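Local atomic coordinates of histidinol dehydrogenase (Elizabethkingia anophelis NUHP1, PDB entry 6AN0), a protein that probably catalyses the last step of histidine biosynthesis, two successive NAD-dependent oxidations that turn L-histidinol into L-histidine, using one zinc ion per subunit. Residues Leu261-Val272 against Arg298-Gln308. Sequence-based numbering, arbitrary orientation. Where two conformers were deposited one is given.
Sequences LSQAEHGADSQV and RKSIASQALLQ. With ZN (zinc ion), chain B.
Ala268, Glu265 and Ala305 bury the most surface where the return loop of a beta-alpha-beta crossover (242-247, 253-264, 271-276), built on two type I turns, lies against helix 299-307, just before strand 310-313. Small residues let the backbones come close: the CA atoms of Glu265 and Ala302 are 4.4 Å apart. The methyl of Ala305 fits under the second turn, CB 3.4 Å from Ser270 O, while Ala305 CA offers a CA-H...O contact to Ala268 O. Ala268, short enough to sit close to the helix, lays its methyl against the Gln304 chain, CB 3.5 Å from OE1. Glu265 acts first through its backbone: its carbonyl O accepts hydrogen bonds from both NE and NH2 of Arg298, each 2.7 Å and bent because the two N-H groups converge on one oxygen. This in-plane, side-on grip fixes the guanidinium's rotation; Ile301 CD1 sits above one face, offset toward the rim. The Glu265 carboxylate, nearly perpendicular to that plane, bonds to His423 and Ala422 of the second subunit, and a water bridges OE1 to Arg298 N. His423 of the second subunit also binds zinc, beside His266 NE2 and Asp364, so this loop supplies a ligand to a site shared between subunits. At the far end Gln271, its OE1 bonded to Tyr327 OH and NE2 also to Gln25 O, sends NE2 almost straight to Gln308 O, 3.0 Å away and 176° at the hydrogen.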
loop_
_atom_site.group_PDB
_atom_site.type_symbol
_atom_site.label_atom_id
_atom_site.label_comp_id
_atom_site.label_asym_id
_atom_site.label_seq_id
_atom_site.Cartn_x
_atom_site.Cartn_y
_atom_site.Cartn_z
ATOM N N LEU A 261 -11.474 -28.513 5.602
ATOM C CA LEU A 261 -12.176 -28.826 4.362
ATOM C C LEU A 261 -12.865 -27.600 3.784
ATOM O O LEU A 261 -13.021 -27.502 2.564
ATOM C CB LEU A 261 -13.171 -29.958 4.596
ATOM C CG LEU A 261 -12.485 -31.317 4.793
ATOM C CD1 LEU A 261 -13.462 -32.370 5.252
ATOM C CD2 LEU A 261 -11.821 -31.756 3.494
ATOM N N SER A 262 -13.270 -26.649 4.633
ATOM C CA SER A 262 -13.865 -25.424 4.110
ATOM C C SER A 262 -12.861 -24.649 3.264
ATOM O O SER A 262 -13.211 -24.126 2.201
ATOM C CB SER A 262 -14.421 -24.559 5.250
ATOM O OG SER A 262 -13.401 -23.981 6.044
ATOM N N GLN A 263 -11.602 -24.586 3.701
ATOM C CA GLN A 263 -10.583 -23.930 2.891
ATOM C C GLN A 263 -10.226 -24.761 1.656
ATOM O O GLN A 263 -10.036 -24.205 0.566
ATOM C CB GLN A 263 -9.335 -23.671 3.738
ATOM C CG GLN A 263 -8.211 -22.981 2.967
ATOM C CD GLN A 263 -8.646 -21.634 2.442
ATOM O OE1 GLN A 263 -8.795 -21.440 1.236
ATOM N NE2 GLN A 263 -8.869 -20.699 3.346
ATOM N N ALA A 264 -10.140 -26.092 1.802
ATOM C CA ALA A 264 -9.690 -26.942 0.693
ATOM C C ALA A 264 -10.656 -26.915 -0.481
ATOM O O ALA A 264 -10.225 -27.008 -1.636
ATOM C CB ALA A 264 -9.509 -28.389 1.151
ATOM N N GLU A 265 -11.961 -26.789 -0.218
ATOM C CA GLU A 265 -12.931 -26.826 -1.304
ATOM C C GLU A 265 -12.903 -25.572 -2.172
ATOM O O GLU A 265 -13.601 -25.539 -3.195
ATOM C CB GLU A 265 -14.342 -27.037 -0.743
ATOM C CG GLU A 265 -14.997 -25.739 -0.290
ATOM C CD GLU A 265 -16.438 -25.921 0.167
ATOM O OE1 GLU A 265 -17.040 -26.972 -0.131
ATOM O OE2 GLU A 265 -16.970 -25.000 0.831
ATOM N N HIS A 266 -12.123 -24.549 -1.803
ATOM C CA HIS A 266 -12.073 -23.332 -2.612
ATOM C C HIS A 266 -11.480 -23.586 -3.991
ATOM O O HIS A 266 -11.951 -23.027 -4.988
ATOM C CB HIS A 266 -11.262 -22.247 -1.905
ATOM C CG HIS A 266 -12.102 -21.262 -1.162
ATOM N ND1 HIS A 266 -13.038 -20.464 -1.785
ATOM C CD2 HIS A 266 -12.150 -20.947 0.155
ATOM C CE1 HIS A 266 -13.624 -19.694 -0.884
ATOM N NE2 HIS A 266 -13.102 -19.966 0.301
ATOM N N GLY A 267 -10.434 -24.400 -4.065
ATOM C CA GLY A 267 -9.713 -24.592 -5.302
ATOM C C GLY A 267 -8.620 -25.626 -5.171
ATOM O O GLY A 267 -8.117 -25.877 -4.069
ATOM N N ALA A 268 -8.256 -26.240 -6.301
ATOM C CA ALA A 268 -7.232 -27.276 -6.302
ATOM C C ALA A 268 -5.871 -26.748 -5.873
ATOM O O ALA A 268 -5.036 -27.538 -5.422
ATOM C CB ALA A 268 -7.134 -27.905 -7.696
ATOM N N ASP A 269 -5.629 -25.438 -5.996
ATOM C CA ASP A 269 -4.357 -24.827 -5.628
ATOM C C ASP A 269 -4.337 -24.299 -4.194
ATOM O O ASP A 269 -3.301 -23.791 -3.749
ATOM C CB ASP A 269 -4.015 -23.690 -6.603
ATOM C CG ASP A 269 -3.677 -24.195 -7.995
ATOM O OD1 ASP A 269 -3.196 -25.342 -8.105
ATOM O OD2 ASP A 269 -3.881 -23.445 -8.975
ATOM N N SER A 270 -5.448 -24.391 -3.470
ATOM C CA SER A 270 -5.473 -24.027 -2.060
ATOM C C SER A 270 -4.534 -24.927 -1.267
ATOM O O SER A 270 -4.175 -26.023 -1.700
ATOM C CB SER A 270 -6.883 -24.153 -1.487
ATOM O OG SER A 270 -7.757 -23.188 -2.029
ATOM N N GLN A 271 -4.154 -24.464 -0.081
ATOM C CA GLN A 271 -3.301 -25.248 0.798
ATOM C C GLN A 271 -3.790 -25.105 2.228
ATOM O O GLN A 271 -4.158 -24.003 2.658
ATOM C CB GLN A 271 -1.831 -24.808 0.720
ATOM C CG GLN A 271 -0.900 -25.680 1.568
ATOM C CD GLN A 271 0.557 -25.280 1.458
ATOM O OE1 GLN A 271 0.910 -24.132 1.703
ATOM N NE2 GLN A 271 1.416 -26.233 1.075
ATOM N N VAL A 272 -3.785 -26.207 2.970
ATOM C CA VAL A 272 -4.093 -26.135 4.393
ATOM C C VAL A 272 -2.942 -26.746 5.184
ATOM O O VAL A 272 -2.275 -27.689 4.743
ATOM C CB VAL A 272 -5.442 -26.808 4.752
ATOM C CG1 VAL A 272 -6.547 -26.365 3.785
ATOM C CG2 VAL A 272 -5.319 -28.330 4.776
ATOM N N ARG A 298 -17.901 -30.918 -3.704
ATOM C CA ARG A 298 -16.621 -30.515 -4.274
ATOM C C ARG A 298 -15.466 -31.381 -3.788
ATOM O O ARG A 298 -14.340 -30.882 -3.656
ATOM C CB ARG A 298 -16.351 -29.044 -3.952
ATOM C CG ARG A 298 -17.402 -28.099 -4.527
ATOM C CD ARG A 298 -17.288 -26.708 -3.947
ATOM N NE ARG A 298 -16.023 -26.057 -4.280
ATOM C CZ ARG A 298 -15.835 -25.315 -5.366
ATOM N NH1 ARG A 298 -16.826 -25.150 -6.237
ATOM N NH2 ARG A 298 -14.653 -24.747 -5.589
ATOM N N LYS A 299 -15.714 -32.668 -3.520
ATOM C CA LYS A 299 -14.679 -33.497 -2.909
ATOM C C LYS A 299 -13.469 -33.642 -3.821
ATOM O O LYS A 299 -12.339 -33.766 -3.334
ATOM C CB LYS A 299 -15.243 -34.875 -2.546
ATOM C CG LYS A 299 -15.660 -35.716 -3.745
ATOM C CD LYS A 299 -16.174 -37.084 -3.322
ATOM C CE LYS A 299 -17.525 -36.985 -2.627
ATOM N NZ LYS A 299 -18.037 -38.338 -2.273
ATOM N N SER A 300 -13.683 -33.614 -5.139
ATOM C CA SER A 300 -12.566 -33.716 -6.075
ATOM C C SER A 300 -11.623 -32.525 -5.929
ATOM O O SER A 300 -10.397 -32.684 -5.846
ATOM C CB SER A 300 -13.097 -33.823 -7.509
ATOM O OG SER A 300 -12.043 -33.793 -8.461
ATOM N N ILE A 301 -12.179 -31.319 -5.863
ATOM C CA ILE A 301 -11.342 -30.141 -5.693
ATOM C C ILE A 301 -10.624 -30.175 -4.344
ATOM O O ILE A 301 -9.421 -29.895 -4.262
ATOM C CB ILE A 301 -12.196 -28.874 -5.866
ATOM C CG1 ILE A 301 -12.683 -28.751 -7.314
ATOM C CG2 ILE A 301 -11.431 -27.651 -5.406
ATOM C CD1 ILE A 301 -13.811 -27.769 -7.481
ATOM N N ALA A 302 -11.339 -30.514 -3.264
ATOM C CA ALA A 302 -10.697 -30.518 -1.947
ATOM C C ALA A 302 -9.603 -31.573 -1.870
ATOM O O ALA A 302 -8.556 -31.347 -1.251
ATOM C CB ALA A 302 -11.729 -30.751 -0.839
ATOM N N SER A 303 -9.833 -32.736 -2.491
ATOM C CA SER A 303 -8.833 -33.802 -2.491
ATOM C C SER A 303 -7.548 -33.358 -3.182
ATOM O O SER A 303 -6.442 -33.674 -2.721
ATOM C CB SER A 303 -9.396 -35.052 -3.169
ATOM O OG SER A 303 -10.526 -35.554 -2.478
ATOM N N GLN A 304 -7.667 -32.634 -4.304
ATOM C CA GLN A 304 -6.473 -32.117 -4.970
ATOM C C GLN A 304 -5.710 -31.142 -4.073
ATOM O O GLN A 304 -4.474 -31.159 -4.037
ATOM C CB GLN A 304 -6.848 -31.444 -6.287
ATOM C CG GLN A 304 -7.502 -32.384 -7.296
ATOM C CD GLN A 304 -8.026 -31.644 -8.506
ATOM O OE1 GLN A 304 -7.256 -31.069 -9.280
ATOM N NE2 GLN A 304 -9.346 -31.643 -8.672
ATOM N N ALA A 305 -6.423 -30.274 -3.356
ATOM C CA ALA A 305 -5.736 -29.363 -2.442
ATOM C C ALA A 305 -5.093 -30.116 -1.282
ATOM O O ALA A 305 -4.010 -29.739 -0.819
ATOM C CB ALA A 305 -6.702 -28.300 -1.917
ATOM N N LEU A 306 -5.736 -31.181 -0.795
ATOM C CA LEU A 306 -5.153 -31.923 0.321
ATOM C C LEU A 306 -3.840 -32.596 -0.063
ATOM O O LEU A 306 -3.000 -32.851 0.809
ATOM C CB LEU A 306 -6.144 -32.958 0.850
ATOM C CG LEU A 306 -7.310 -32.355 1.639
ATOM C CD1 LEU A 306 -8.268 -33.470 2.030
ATOM C CD2 LEU A 306 -6.813 -31.613 2.876
ATOM N N LEU A 307 -3.633 -32.888 -1.348
ATOM C CA LEU A 307 -2.383 -33.533 -1.745
ATOM C C LEU A 307 -1.181 -32.670 -1.383
ATOM O O LEU A 307 -0.122 -33.190 -1.011
ATOM C CB LEU A 307 -2.379 -33.836 -3.247
ATOM C CG LEU A 307 -1.192 -34.704 -3.676
ATOM C CD1 LEU A 307 -1.317 -36.117 -3.097
ATOM C CD2 LEU A 307 -1.032 -34.756 -5.213
ATOM N N GLN A 308 -1.331 -31.349 -1.478
ATOM C CA GLN A 308 -0.261 -30.403 -1.186
ATOM C C GLN A 308 -0.293 -29.904 0.255
ATOM O O GLN A 308 0.497 -29.025 0.613
ATOM C CB GLN A 308 -0.338 -29.203 -2.140
ATOM C CG GLN A 308 -0.690 -29.535 -3.584
ATOM C CD GLN A 308 0.505 -30.008 -4.413
ATOM O OE1 GLN A 308 1.670 -29.698 -4.113
ATOM N NE2 GLN A 308 0.214 -30.759 -5.472
HETATM ZN ZN ZN B . -13.736 -19.229 2.142
HETATM O O HOH W 1 -18.561 -29.051 -1.622
HETATM O O HOH W 2 -12.327 -20.372 3.073
HETATM O O HOH W 3 -12.084 -17.741 2.267
#